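Long-range contacts in EcmrR transcriptional regulator (Escherichia coli, PDB 6WL5), which probably activates transcription as a multidrug-sensing regulator of the MerR family, its GyrI-like C-terminal domain binding cationic amphiphiles such as cetyl-trimethyl-ammonium: residues 57-62 against 69-74; 96-101 against 114-119; 47-52 against 75-80. One frame throughout, in Å; residues are numbered along the deposited sequence. Where two conformers were deposited one is given.

Contact 1 of 3, residues 57-62 against 69-74; sequences TLYHDK and MDVEFC. With 16A (cetyl-trimethyl-ammonium), chain E.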
loop_
_atom_site.group_PDB
_atom_site.type_symbol
_atom_site.label_atom_id
_atom_site.label_comp_id
_atom_site.label_asym_id
_atom_site.label_seq_id
_atom_site.Cartn_x
_atom_site.Cartn_y
_atom_site.Cartn_z
ATOM N N THR A 57 -1.351 0.014 1.378
ATOM C CA THR A 57 -1.389 -1.035 2.379
ATOM C C THR A 57 0.017 -1.607 2.532
ATOM O O THR A 57 0.671 -1.946 1.543
ATOM C CB THR A 57 -2.339 -2.154 1.956
ATOM O OG1 THR A 57 -3.656 -1.606 1.862
ATOM C CG2 THR A 57 -2.321 -3.339 2.956
ATOM N N LEU A 58 0.440 -1.772 3.776
ATOM C CA LEU A 58 1.593 -2.583 4.084
ATOM C C LEU A 58 1.133 -4.000 4.391
ATOM O O LEU A 58 0.283 -4.214 5.274
ATOM C CB LEU A 58 2.313 -1.998 5.292
ATOM C CG LEU A 58 2.920 -0.600 5.107
ATOM C CD1 LEU A 58 3.518 -0.080 6.384
ATOM C CD2 LEU A 58 3.930 -0.685 4.010
ATOM N N TYR A 59 1.734 -4.968 3.706
ATOM C CA TYR A 59 1.505 -6.389 3.977
ATOM C C TYR A 59 2.638 -6.932 4.844
ATOM O O TYR A 59 3.741 -7.147 4.348
ATOM C CB TYR A 59 1.417 -7.142 2.652
ATOM C CG TYR A 59 0.070 -6.889 1.965
ATOM C CD1 TYR A 59 -1.039 -7.676 2.229
ATOM C CD2 TYR A 59 -0.092 -5.839 1.054
ATOM C CE1 TYR A 59 -2.268 -7.418 1.644
ATOM C CE2 TYR A 59 -1.317 -5.584 0.447
ATOM C CZ TYR A 59 -2.405 -6.390 0.727
ATOM O OH TYR A 59 -3.633 -6.177 0.096
ATOM N N HIS A 60 2.353 -7.165 6.127
ATOM C CA HIS A 60 3.365 -7.479 7.134
ATOM C C HIS A 60 3.601 -8.965 7.343
ATOM O O HIS A 60 4.519 -9.329 8.104
ATOM C CB HIS A 60 2.959 -6.840 8.463
ATOM C CG HIS A 60 3.065 -5.344 8.469
ATOM N ND1 HIS A 60 4.236 -4.682 8.166
ATOM C CD2 HIS A 60 2.163 -4.383 8.788
ATOM C CE1 HIS A 60 4.057 -3.382 8.296
ATOM N NE2 HIS A 60 2.809 -3.172 8.683
ATOM N N ASP A 61 2.873 -9.835 6.656
ATOM C CA ASP A 61 3.091 -11.258 6.859
ATOM C C ASP A 61 4.480 -11.655 6.387
ATOM O O ASP A 61 5.073 -11.018 5.525
ATOM C CB ASP A 61 2.024 -12.066 6.142
ATOM C CG ASP A 61 0.718 -12.098 6.924
ATOM O OD1 ASP A 61 0.753 -12.494 8.109
ATOM O OD2 ASP A 61 -0.314 -11.695 6.358
ATOM N N LYS A 62 5.002 -12.706 6.986
ATOM C CA LYS A 62 6.339 -13.175 6.671
ATOM C C LYS A 62 6.356 -14.187 5.551
ATOM O O LYS A 62 7.396 -14.792 5.301
ATOM C CB LYS A 62 6.968 -13.804 7.925
ATOM C CG LYS A 62 7.204 -12.794 9.071
ATOM C CD LYS A 62 7.696 -11.443 8.541
ATOM C CE LYS A 62 7.496 -10.283 9.524
ATOM N NZ LYS A 62 8.095 -10.531 10.860
ATOM N N MET A 69 -4.734 -12.192 6.853
ATOM C CA MET A 69 -3.563 -11.370 6.571
ATOM C C MET A 69 -3.374 -10.271 7.602
ATOM O O MET A 69 -4.343 -9.670 8.091
ATOM C CB MET A 69 -3.706 -10.728 5.184
ATOM C CG MET A 69 -3.784 -11.721 4.053
ATOM S SD MET A 69 -4.061 -10.895 2.468
ATOM C CE MET A 69 -5.698 -10.206 2.606
ATOM N N ASP A 70 -2.093 -9.985 7.892
ATOM C CA ASP A 70 -1.665 -8.869 8.733
ATOM C C ASP A 70 -1.397 -7.677 7.818
ATOM O O ASP A 70 -0.387 -7.645 7.102
ATOM C CB ASP A 70 -0.418 -9.267 9.527
ATOM C CG ASP A 70 0.007 -8.221 10.552
ATOM O OD1 ASP A 70 -0.527 -7.080 10.582
ATOM O OD2 ASP A 70 0.929 -8.563 11.331
ATOM N N VAL A 71 -2.320 -6.692 7.832
ATOM C CA VAL A 71 -2.269 -5.573 6.913
ATOM C C VAL A 71 -2.347 -4.277 7.689
ATOM O O VAL A 71 -2.966 -4.210 8.747
ATOM C CB VAL A 71 -3.426 -5.653 5.889
ATOM C CG1 VAL A 71 -3.214 -6.858 4.992
ATOM C CG2 VAL A 71 -4.833 -5.621 6.557
ATOM N N GLU A 72 -1.732 -3.232 7.142
ATOM C CA GLU A 72 -1.744 -1.907 7.750
ATOM C C GLU A 72 -2.074 -0.877 6.677
ATOM O O GLU A 72 -1.300 -0.676 5.733
ATOM C CB GLU A 72 -0.411 -1.617 8.437
ATOM C CG GLU A 72 -0.402 -0.335 9.232
ATOM C CD GLU A 72 0.820 -0.226 10.127
ATOM O OE1 GLU A 72 1.887 -0.690 9.673
ATOM O OE2 GLU A 72 0.712 0.326 11.258
ATOM N N PHE A 73 -3.242 -0.248 6.808
ATOM C CA PHE A 73 -3.632 0.791 5.884
ATOM C C PHE A 73 -2.951 2.088 6.270
ATOM O O PHE A 73 -3.030 2.512 7.435
ATOM C CB PHE A 73 -5.130 1.028 5.927
ATOM C CG PHE A 73 -5.552 2.104 5.021
ATOM C CD1 PHE A 73 -5.559 1.903 3.663
ATOM C CD2 PHE A 73 -5.848 3.357 5.518
ATOM C CE1 PHE A 73 -5.956 2.913 2.807
ATOM C CE2 PHE A 73 -6.275 4.376 4.675
ATOM C CZ PHE A 73 -6.311 4.151 3.315
ATOM N N CYS A 74 -2.378 2.760 5.281
ATOM C CA CYS A 74 -1.651 4.010 5.478
ATOM C C CYS A 74 -2.050 5.072 4.464
ATOM O O CYS A 74 -2.261 4.790 3.291
ATOM C CB CYS A 74 -0.147 3.775 5.315
ATOM S SG CYS A 74 0.582 2.577 6.434
HETATM C C1 16A E . 12.399 -15.893 -0.676
HETATM C C2 16A E . 11.105 -15.258 -0.189
HETATM C C3 16A E . 9.879 -15.927 -0.805
HETATM C C4 16A E . 8.634 -15.035 -0.844
HETATM C C5 16A E . 8.578 -13.922 0.206
HETATM C C6 16A E . 7.177 -13.323 0.262
HETATM C C7 16A E . 6.864 -12.526 1.516
HETATM C C8 16A E . 5.372 -12.212 1.519
HETATM C C9 16A E . 5.137 -10.739 1.716
HETATM C C10 16A E . 3.901 -10.420 2.559
HETATM C C11 16A E . 2.583 -11.003 2.065
HETATM C C12 16A E . 2.086 -10.395 0.760
HETATM C C13 16A E . 0.584 -10.657 0.646
HETATM C C14 16A E . -0.013 -9.799 -0.453
HETATM C C15 16A E . -1.452 -10.193 -0.739
HETATM C C16 16A E . -2.035 -9.159 -1.660
HETATM N N1 16A E . -3.363 -9.535 -2.173
HETATM C C17 16A E . -4.314 -9.916 -1.112
HETATM C C18 16A E . -3.809 -8.318 -2.869
HETATM C C19 16A E . -3.238 -10.563 -3.210
HETATM O O HOH W 1 0.414 -9.339 5.011
#

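Contact 2 of 3, residues 96-101 against 114-119; sequences TAVTVI and IYLMQW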
loop_
_atom_site.group_PDB
_atom_site.type_symbol
_atom_site.label_atom_id
_atom_site.label_comp_id
_atom_site.label_asym_id
_atom_site.label_seq_id
_atom_site.Cartn_x
_atom_site.Cartn_y
_atom_site.Cartn_z
ATOM N N THR A 96 14.325 1.573 -0.867
ATOM C CA THR A 96 14.564 1.356 -2.274
ATOM C C THR A 96 13.614 0.239 -2.674
ATOM O O THR A 96 13.569 -0.800 -2.014
ATOM C CB THR A 96 15.997 0.941 -2.550
ATOM O OG1 THR A 96 16.915 1.949 -2.098
ATOM C CG2 THR A 96 16.207 0.726 -4.044
ATOM N N ALA A 97 12.833 0.450 -3.727
ATOM C CA ALA A 97 11.817 -0.527 -4.089
ATOM C C ALA A 97 11.903 -0.884 -5.557
ATOM O O ALA A 97 12.126 -0.005 -6.409
ATOM C CB ALA A 97 10.405 0.016 -3.812
ATOM N N VAL A 98 11.643 -2.160 -5.853
ATOM C CA VAL A 98 11.256 -2.556 -7.196
ATOM C C VAL A 98 9.737 -2.574 -7.270
ATOM O O VAL A 98 9.056 -3.061 -6.347
ATOM C CB VAL A 98 11.908 -3.883 -7.608
ATOM C CG1 VAL A 98 11.495 -5.072 -6.735
ATOM C CG2 VAL A 98 11.686 -4.159 -9.092
ATOM N N THR A 99 9.204 -1.956 -8.322
ATOM C CA THR A 99 7.775 -1.707 -8.446
ATOM C C THR A 99 7.232 -2.173 -9.790
ATOM O O THR A 99 7.944 -2.187 -10.798
ATOM C CB THR A 99 7.482 -0.200 -8.263
ATOM O OG1 THR A 99 7.953 0.558 -9.392
ATOM C CG2 THR A 99 8.117 0.353 -7.002
ATOM N N VAL A 100 5.932 -2.504 -9.808
ATOM C CA VAL A 100 5.178 -2.673 -11.046
ATOM C C VAL A 100 3.825 -2.022 -10.864
ATOM O O VAL A 100 3.325 -1.918 -9.750
ATOM C CB VAL A 100 4.970 -4.137 -11.478
ATOM C CG1 VAL A 100 6.290 -4.788 -11.797
ATOM C CG2 VAL A 100 4.192 -4.931 -10.424
ATOM N N ILE A 101 3.257 -1.606 -11.960
ATOM C CA ILE A 101 1.864 -1.165 -11.993
ATOM C C ILE A 101 0.958 -2.328 -12.369
ATOM O O ILE A 101 1.128 -2.961 -13.428
ATOM C CB ILE A 101 1.685 0.005 -12.979
ATOM C CG1 ILE A 101 2.466 1.231 -12.502
ATOM C CG2 ILE A 101 0.195 0.322 -13.207
ATOM C CD1 ILE A 101 1.803 2.002 -11.365
ATOM N N ILE A 114 3.431 -12.231 -7.747
ATOM C CA ILE A 114 4.156 -13.328 -8.383
ATOM C C ILE A 114 5.284 -12.773 -9.226
ATOM O O ILE A 114 6.448 -13.207 -9.126
ATOM C CB ILE A 114 3.167 -14.163 -9.221
ATOM C CG1 ILE A 114 2.226 -14.979 -8.328
ATOM C CG2 ILE A 114 3.935 -15.085 -10.159
ATOM C CD1 ILE A 114 1.105 -15.629 -9.118
ATOM N N TYR A 115 4.954 -11.807 -10.061
ATOM C CA TYR A 115 5.936 -11.215 -10.945
ATOM C C TYR A 115 7.095 -10.587 -10.202
ATOM O O TYR A 115 8.230 -10.798 -10.566
ATOM C CB TYR A 115 5.276 -10.140 -11.806
ATOM C CG TYR A 115 6.135 -9.657 -12.938
ATOM C CD1 TYR A 115 6.964 -8.570 -12.799
ATOM C CD2 TYR A 115 6.087 -10.292 -14.136
ATOM C CE1 TYR A 115 7.750 -8.148 -13.858
ATOM C CE2 TYR A 115 6.838 -9.880 -15.186
ATOM C CZ TYR A 115 7.664 -8.814 -15.039
ATOM O OH TYR A 115 8.367 -8.454 -16.153
ATOM N N LEU A 116 6.809 -9.838 -9.151
ATOM C CA LEU A 116 7.889 -9.168 -8.419
ATOM C C LEU A 116 8.729 -10.163 -7.628
ATOM O O LEU A 116 9.947 -10.003 -7.541
ATOM C CB LEU A 116 7.341 -8.067 -7.505
ATOM C CG LEU A 116 6.976 -6.761 -8.212
ATOM C CD1 LEU A 116 6.336 -5.840 -7.202
ATOM C CD2 LEU A 116 8.214 -6.133 -8.830
ATOM N N MET A 117 8.093 -11.192 -7.026
ATOM C CA MET A 117 8.855 -12.244 -6.341
ATOM C C MET A 117 9.861 -12.876 -7.302
ATOM O O MET A 117 11.028 -13.082 -6.944
ATOM C CB MET A 117 7.922 -13.331 -5.742
ATOM C CG MET A 117 7.203 -12.959 -4.396
ATOM S SD MET A 117 6.127 -14.184 -3.520
ATOM C CE MET A 117 4.561 -13.982 -4.381
ATOM N N GLN A 118 9.435 -13.157 -8.541
ATOM C CA GLN A 118 10.319 -13.755 -9.541
ATOM C C GLN A 118 11.411 -12.781 -9.971
ATOM O O GLN A 118 12.584 -13.176 -10.112
ATOM C CB GLN A 118 9.514 -14.218 -10.747
ATOM C CG GLN A 118 10.261 -14.994 -11.790
ATOM C CD GLN A 118 10.650 -16.387 -11.320
ATOM O OE1 GLN A 118 9.794 -17.175 -10.898
ATOM N NE2 GLN A 118 11.943 -16.691 -11.361
ATOM N N TRP A 119 11.053 -11.512 -10.150
ATOM C CA TRP A 119 12.034 -10.515 -10.552
ATOM C C TRP A 119 13.140 -10.411 -9.521
ATOM O O TRP A 119 14.321 -10.322 -9.864
ATOM C CB TRP A 119 11.334 -9.162 -10.723
ATOM C CG TRP A 119 12.258 -8.109 -11.320
ATOM C CD1 TRP A 119 12.333 -7.749 -12.628
ATOM C CD2 TRP A 119 13.215 -7.300 -10.624
ATOM N NE1 TRP A 119 13.289 -6.774 -12.802
ATOM C CE2 TRP A 119 13.845 -6.482 -11.587
ATOM C CE3 TRP A 119 13.628 -7.214 -9.283
ATOM C CZ2 TRP A 119 14.855 -5.581 -11.256
ATOM C CZ3 TRP A 119 14.597 -6.305 -8.947
ATOM C CH2 TRP A 119 15.218 -5.506 -9.939
#

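Contact 3 of 3, residues 47-52 against 75-80; sequences LTLTTP and EAVNDF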
loop_
_atom_site.group_PDB
_atom_site.type_symbol
_atom_site.label_atom_id
_atom_site.label_comp_id
_atom_site.label_asym_id
_atom_site.label_seq_id
_atom_site.Cartn_x
_atom_site.Cartn_y
_atom_site.Cartn_z
ATOM N N LEU A 47 -6.116 18.631 9.066
ATOM C CA LEU A 47 -5.260 17.589 8.516
ATOM C C LEU A 47 -5.378 17.590 6.995
ATOM O O LEU A 47 -6.479 17.663 6.442
ATOM C CB LEU A 47 -5.669 16.235 9.080
ATOM C CG LEU A 47 -4.763 15.065 8.681
ATOM C CD1 LEU A 47 -3.362 15.241 9.303
ATOM C CD2 LEU A 47 -5.396 13.759 9.116
ATOM N N THR A 48 -4.232 17.469 6.325
ATOM C CA THR A 48 -4.118 17.624 4.881
ATOM C C THR A 48 -3.403 16.410 4.308
ATOM O O THR A 48 -2.316 16.042 4.774
ATOM C CB THR A 48 -3.330 18.903 4.544
ATOM O OG1 THR A 48 -3.939 20.030 5.189
ATOM C CG2 THR A 48 -3.293 19.160 3.037
ATOM N N LEU A 49 -4.019 15.783 3.307
ATOM C CA LEU A 49 -3.346 14.722 2.580
ATOM C C LEU A 49 -2.243 15.292 1.700
ATOM O O LEU A 49 -2.339 16.427 1.210
ATOM C CB LEU A 49 -4.337 14.000 1.670
ATOM C CG LEU A 49 -5.572 13.389 2.320
ATOM C CD1 LEU A 49 -6.539 12.886 1.258
ATOM C CD2 LEU A 49 -5.153 12.272 3.215
ATOM N N THR A 50 -1.187 14.483 1.492
ATOM C CA THR A 50 -0.080 14.951 0.660
ATOM C C THR A 50 -0.542 15.084 -0.789
ATOM O O THR A 50 -1.491 14.415 -1.231
ATOM C CB THR A 50 1.151 14.030 0.696
ATOM O OG1 THR A 50 0.802 12.711 0.247
ATOM C CG2 THR A 50 1.775 13.948 2.082
ATOM N N THR A 51 0.143 15.964 -1.522
ATOM C CA THR A 51 -0.053 16.131 -2.958
ATOM C C THR A 51 1.314 15.992 -3.614
ATOM O O THR A 51 2.204 16.831 -3.363
ATOM C CB THR A 51 -0.661 17.503 -3.276
ATOM O OG1 THR A 51 -0.068 18.517 -2.466
ATOM C CG2 THR A 51 -2.123 17.515 -2.952
ATOM N N PRO A 52 1.542 14.966 -4.453
ATOM C CA PRO A 52 0.583 13.900 -4.776
ATOM C C PRO A 52 0.274 13.003 -3.588
ATOM O O PRO A 52 1.074 12.901 -2.653
ATOM C CB PRO A 52 1.305 13.060 -5.834
ATOM C CG PRO A 52 2.738 13.450 -5.747
ATOM C CD PRO A 52 2.833 14.800 -5.138
ATOM N N GLU A 75 -2.142 6.307 4.921
ATOM C CA GLU A 75 -2.392 7.411 4.023
ATOM C C GLU A 75 -1.500 8.565 4.430
ATOM O O GLU A 75 -1.491 8.981 5.591
ATOM C CB GLU A 75 -3.888 7.768 4.064
ATOM C CG GLU A 75 -4.341 8.685 2.973
ATOM C CD GLU A 75 -5.804 8.492 2.570
ATOM O OE1 GLU A 75 -6.145 9.030 1.495
ATOM O OE2 GLU A 75 -6.620 7.872 3.338
ATOM N N ALA A 76 -0.765 9.089 3.465
ATOM C CA ALA A 76 0.233 10.115 3.743
ATOM C C ALA A 76 -0.386 11.495 3.924
ATOM O O ALA A 76 -1.220 11.939 3.116
ATOM C CB ALA A 76 1.261 10.171 2.614
ATOM N N VAL A 77 0.105 12.205 4.945
ATOM C CA VAL A 77 -0.341 13.543 5.298
ATOM C C VAL A 77 0.869 14.470 5.410
ATOM O O VAL A 77 2.014 14.037 5.517
ATOM C CB VAL A 77 -1.146 13.569 6.620
ATOM C CG1 VAL A 77 -2.473 12.826 6.486
ATOM C CG2 VAL A 77 -0.308 12.996 7.741
ATOM N N ASN A 78 0.600 15.774 5.366
ATOM C CA ASN A 78 1.713 16.716 5.441
ATOM C C ASN A 78 2.243 16.882 6.861
ATOM O O ASN A 78 3.426 17.175 7.038
ATOM C CB ASN A 78 1.332 18.078 4.859
ATOM C CG ASN A 78 1.200 18.046 3.348
ATOM O OD1 ASN A 78 1.953 17.391 2.658
ATOM N ND2 ASN A 78 0.225 18.774 2.837
ATOM N N ASP A 79 1.415 16.699 7.886
ATOM C CA ASP A 79 1.953 16.753 9.238
ATOM C C ASP A 79 1.225 15.809 10.176
ATOM O O ASP A 79 0.130 15.319 9.892
ATOM C CB ASP A 79 1.919 18.171 9.799
ATOM C CG ASP A 79 2.459 19.198 8.845
ATOM O OD1 ASP A 79 1.743 19.531 7.875
ATOM O OD2 ASP A 79 3.589 19.656 9.077
ATOM N N PHE A 80 1.863 15.558 11.312
ATOM C CA PHE A 80 1.261 14.720 12.330
ATOM C C PHE A 80 -0.046 15.327 12.825
ATOM O O PHE A 80 -0.200 16.552 12.915
ATOM C CB PHE A 80 2.200 14.606 13.527
ATOM C CG PHE A 80 3.259 13.574 13.364
ATOM C CD1 PHE A 80 4.395 13.844 12.616
ATOM C CD2 PHE A 80 3.120 12.323 13.949
ATOM C CE1 PHE A 80 5.383 12.881 12.455
ATOM C CE2 PHE A 80 4.095 11.355 13.789
ATOM C CZ PHE A 80 5.228 11.634 13.038
HETATM O O HOH W 2 -1.596 17.480 7.698
HETATM O O HOH W 3 2.258 17.446 -0.142
HETATM O O HOH W 4 -0.179 19.182 0.012
#

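Contact 1 of 3, residues 57-62 against 69-74
The antiparallel beta hairpin of strands 55-59 and 69-77 lines part of a cetyl-trimethyl-ammonium site in this GyrI-like domain, and Tyr59 and Val71 meet across it as a non-hydrogen-bonded pair. Val71 CG1 lies 3.5 Å from Tyr59 CE1, the two side chains running side by side in the same direction. The ring is sandwiched: Thr57 CG2 packs over one face and the head-group end of the ligand's alkyl chain over the opposite one, its C14 3.6 Å from Tyr59 CD1. At the ring edge, Met69 SD makes a Met-aromatic contact, 4.0 Å from Tyr59 CE1, and also touches the ligand's C17 methyl. Replacing Tyr59 by alanine is likely to take away the surface under the alkyl chain near C14 and leave Glu133 without its phenol partner.

On the other face of the sheet from Tyr59, Leu58 and Glu72 form the hydrogen-bonded pair. Glu72, its CG anti to the backbone N (chi1 -173°), extends across to His60, whose NE2 donates to Glu72 OE1 at 2.8 Å. OE1 lies close to the imidazole plane but is met on the anti side, 34° out of the carboxylate plane. Where the strand pairing gives out, Asp61 takes over: its OD2 accepts the Asp70 N-H at 2.9 Å, from above the carboxylate plane, and a water links that same oxygen to Asp70 O.

Strand 7-23 continues the sheet beyond residues 69-74, with Arg20 in a salt bridge to Asp70, strand 132-137 flanks residues 57-59, and helix 26-31 covers the Tyr59, Val71 and Phe73 side.

Contact 2 of 3, residues 96-101 against 114-119
Val98 CG2 sits over the six-membered ring of Trp119, 3.6 Å from Trp119 CZ3 and only 11° off the ring normal, a CH-pi contact. No hydrogen bond joins residues 96-101 to 114-119; the contact is apolar. The methyl touches all six carbons of that ring, whereas Val98 CG1 reaches its CE3 and CZ3 corner at 4.0 Å. Trp119 brings its indole against Val98 because its first torsion (chi1 -172°) sets CG opposite the backbone N.

One turn earlier on the helix, Leu116 fills the space between the two valines. Leu116 CD2 meets Val100 CG1 at 3.8 Å and Val98 CG2 at 4.0 Å, while Leu116 CD1 lies against Val100 CG2. Leu116 and Val100 approach tip to tip. Val100 CG1 is shared, since it also lies 4.0 Å from Tyr115 CD1, an oblique approach.

The backbones set this arrangement. Strand and helix segment axes come within 9.1 Å, a spacing filled mainly by side chains, with Leu116 CD1 reaching the strand backbone 4.0 Å from Val98 O, and the N-to-C directions differ by 144°. Val98 and Val100 turn toward the helix, with Thr99 between them turned away to the other face of the sheet. Within the helix, Trp119 N bonds to Tyr115 O, spacing the two aromatic residues one turn apart.

This is a helix packed on the face of an antiparallel sheet in the GyrI-like (SHS2 clan) domain, and its Met117 touches cetyl-trimethyl-ammonium. Further out, the rings of Tyr125 and Tyr4 meet those of Trp119 and Tyr115, and Ala6 touches both Val98 and Trp119. Strand 88-103 lies between strands 7-23 and 149-158, and Ile152 and Phe154 of the latter extend the apolar bed on which Leu116 of helix 109-123 rests.

Contact 3 of 3, residues 47-52 against 75-80
Thr48 meets Asn78, and Thr50 meets Ala76, through backbone hydrogen bonds. Asn78 N donates to Thr48 O at 3.0 Å, nearly in line with the carbonyl, and Thr50 N donates to Ala76 O at 3.0 Å, from 40° above the carbonyl plane. Between them Leu49 and Val77 pair, their CA atoms 4.2 Å apart.

The van der Waals contacts involve Leu47, Leu49 and Thr50. With a first torsion of -175° carrying its branch away from the backbone N, Leu47 sends CD1 to within 3.8 Å of Val77 CG1, the two side chains crossing at about a right angle. Leu49 CD2 packs on the aliphatic Glu75 CG at 3.7 Å, and Thr50 CG2 lies 3.4 Å from Val77 O.

Water-mediated links complete the seam. One water accepts from Thr48 N and Asp79 N; another accepts from Thr51 N and donates to Asn78 OD1; a third accepts from Asn78 ND2 and lies 2.6 Å from Thr51 OG1.

The arrangement is a single beta bridge, joining the loop between helix 34-43 and strand 55-59 to strand 69-77, next to Glu75 of a second cetyl-trimethyl-ammonium pocket.

In the fold
All three contacts reach one antiparallel sheet, and they show how a single fold can present separate surfaces to a ligand. Contacts 1 and 3 use successive parts of strand 69-77, with contact 1 nested inside the loop that contact 3 closes; their centres are 20 Å apart. Contact 2 follows later in the chain, its centre about 17 Å from that of contact 1 and 26 Å from that of contact 3, on the opposite side of the chain's centre from contact 3. The same cetyl-trimethyl-ammonium touches Tyr59, Asp61 and Met69 of contact 1 and Met117 on the helix of contact 2. Contact 3 instead contributes Glu75 to a different pocket.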